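Local coordinates for effector protein HopAB2 (PDB 3HGL), which acts as a secreted virulence factor that suppresses immunity in susceptible tomato plants, and is recognised by the host resistance protein Pto through the domain described here, at residues A5-A9 with E66-L71. Sequence-based numbering, arbitrary orientation.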
loop_
_atom_site.group_PDB
_atom_site.type_symbol
_atom_site.label_atom_id
_atom_site.label_comp_id
_atom_site.label_asym_id
_atom_site.label_seq_id
_atom_site.Cartn_x
_atom_site.Cartn_y
_atom_site.Cartn_z
ATOM N N ALA A 5 5.719 11.937 -4.617
ATOM C CA ALA A 5 5.291 10.733 -3.920
ATOM C C ALA A 5 3.805 10.819 -3.580
ATOM O O ALA A 5 3.123 9.799 -3.480
ATOM C CB ALA A 5 6.123 10.541 -2.645
ATOM N N VAL A 6 3.304 12.039 -3.407
ATOM C CA VAL A 6 1.893 12.241 -3.089
ATOM C C VAL A 6 1.032 11.809 -4.275
ATOM O O VAL A 6 0.080 11.036 -4.121
ATOM C CB VAL A 6 1.597 13.724 -2.752
ATOM C CG1 VAL A 6 0.105 13.927 -2.521
ATOM C CG2 VAL A 6 2.371 14.134 -1.508
ATOM N N ALA A 7 1.377 12.298 -5.465
ATOM C CA ALA A 7 0.628 11.943 -6.665
ATOM C C ALA A 7 0.722 10.435 -6.893
ATOM O O ALA A 7 -0.260 9.788 -7.255
ATOM C CB ALA A 7 1.182 12.700 -7.878
ATOM N N HIS A 8 1.913 9.889 -6.677
ATOM C CA HIS A 8 2.165 8.457 -6.848
ATOM C C HIS A 8 1.231 7.661 -5.921
ATOM O O HIS A 8 0.539 6.743 -6.360
ATOM C CB HIS A 8 3.631 8.157 -6.515
ATOM C CG HIS A 8 4.094 6.793 -6.935
ATOM N ND1 HIS A 8 3.227 5.774 -7.269
ATOM C CD2 HIS A 8 5.338 6.273 -7.036
ATOM C CE1 HIS A 8 3.919 4.687 -7.558
ATOM N NE2 HIS A 8 5.204 4.962 -7.424
ATOM N N ALA A 9 1.213 8.030 -4.642
ATOM C CA ALA A 9 0.366 7.362 -3.655
ATOM C C ALA A 9 -1.113 7.418 -4.046
ATOM O O ALA A 9 -1.828 6.415 -3.957
ATOM C CB ALA A 9 0.571 7.998 -2.272
ATOM N N GLU A 66 9.042 7.223 1.913
ATOM C CA GLU A 66 8.234 8.404 1.625
ATOM C C GLU A 66 6.945 8.007 0.907
ATOM O O GLU A 66 5.878 8.558 1.174
ATOM C CB GLU A 66 9.021 9.385 0.753
ATOM C CG GLU A 66 8.436 10.790 0.708
ATOM C CD GLU A 66 9.123 11.670 -0.322
ATOM O OE1 GLU A 66 10.369 11.642 -0.391
ATOM O OE2 GLU A 66 8.422 12.398 -1.059
ATOM N N LEU A 67 7.048 7.046 -0.007
ATOM C CA LEU A 67 5.878 6.593 -0.749
ATOM C C LEU A 67 4.902 5.866 0.174
ATOM O O LEU A 67 3.697 6.103 0.117
ATOM C CB LEU A 67 6.301 5.668 -1.898
ATOM C CG LEU A 67 5.175 5.098 -2.772
ATOM C CD1 LEU A 67 4.364 6.238 -3.391
ATOM C CD2 LEU A 67 5.777 4.221 -3.869
ATOM N N ALA A 68 5.427 4.985 1.021
ATOM C CA ALA A 68 4.593 4.231 1.962
ATOM C C ALA A 68 3.844 5.182 2.897
ATOM O O ALA A 68 2.650 5.007 3.157
ATOM C CB ALA A 68 5.456 3.275 2.779
ATOM N N ILE A 69 4.555 6.184 3.407
ATOM C CA ILE A 69 3.952 7.165 4.302
ATOM C C ILE A 69 2.795 7.884 3.613
ATOM O O ILE A 69 1.721 8.026 4.190
ATOM C CB ILE A 69 5.012 8.195 4.775
ATOM C CG1 ILE A 69 6.022 7.497 5.697
ATOM C CG2 ILE A 69 4.336 9.372 5.497
ATOM C CD1 ILE A 69 7.206 8.362 6.094
ATOM N N GLU A 70 3.010 8.330 2.378
ATOM C CA GLU A 70 1.957 9.018 1.633
ATOM C C GLU A 70 0.819 8.056 1.307
ATOM O O GLU A 70 -0.354 8.432 1.323
ATOM C CB GLU A 70 2.514 9.614 0.336
ATOM C CG GLU A 70 3.493 10.763 0.545
ATOM C CD GLU A 70 2.914 11.882 1.403
ATOM O OE1 GLU A 70 1.713 12.193 1.263
ATOM O OE2 GLU A 70 3.668 12.460 2.211
ATOM N N LEU A 71 1.168 6.809 1.008
ATOM C CA LEU A 71 0.156 5.802 0.695
ATOM C C LEU A 71 -0.713 5.543 1.921
ATOM O O LEU A 71 -1.922 5.385 1.810
ATOM C CB LEU A 71 0.816 4.497 0.252
ATOM C CG LEU A 71 -0.155 3.358 -0.093
ATOM C CD1 LEU A 71 -1.159 3.822 -1.143
ATOM C CD2 LEU A 71 0.638 2.158 -0.612
HETATM O O HOH W 1 8.277 12.793 -3.843
#
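Glu66 reaches Ala5 with its carboxylate. CG stands anti to the backbone N (chi1 -164°) and the extended chain beyond it brings Glu66 OE2 to 3.4 Å from Ala5 CB. A single water bridges the two helices here: it accepts from Ala5 N at 2.8 Å and donates to Glu66 OE2, so a first-turn amide of helix 5-18 is tied to the side chain. One residue on, Leu67 crosses the His8 side chain at about a right angle. Leu67 CD1 sits over one face of the imidazole, 3.9 Å from the His8 ring centroid, in a CH-pi contact displaced toward the rim, while CD2 approaches NE2; the His8 ring also meets that of His52, and Phe53 packs on Leu67. Glu70 lies along Ala5, Val6 and Ala9. A bend at chi2 (-55°) folds its chain so that Glu70 OE1 comes 3.4 Å from Val6 CG2, and Glu70 CB meets Ala9 CB at 3.6 Å. The small Ala9 methyl also rests 3.5 Å from Leu71 N, letting the backbones come close, with Ala9 CA and Leu71 CA 4.6 Å apart. Leu71 itself continues into the core toward Ile12, Val13 and Leu30. Segments 5-9 and 66-71 cross at -55° and pack mainly through apolar groups; their polar link runs through one water, and the Glu66 carboxylate near the N-terminus of helix 5-18 would probably be electrostatically favourable.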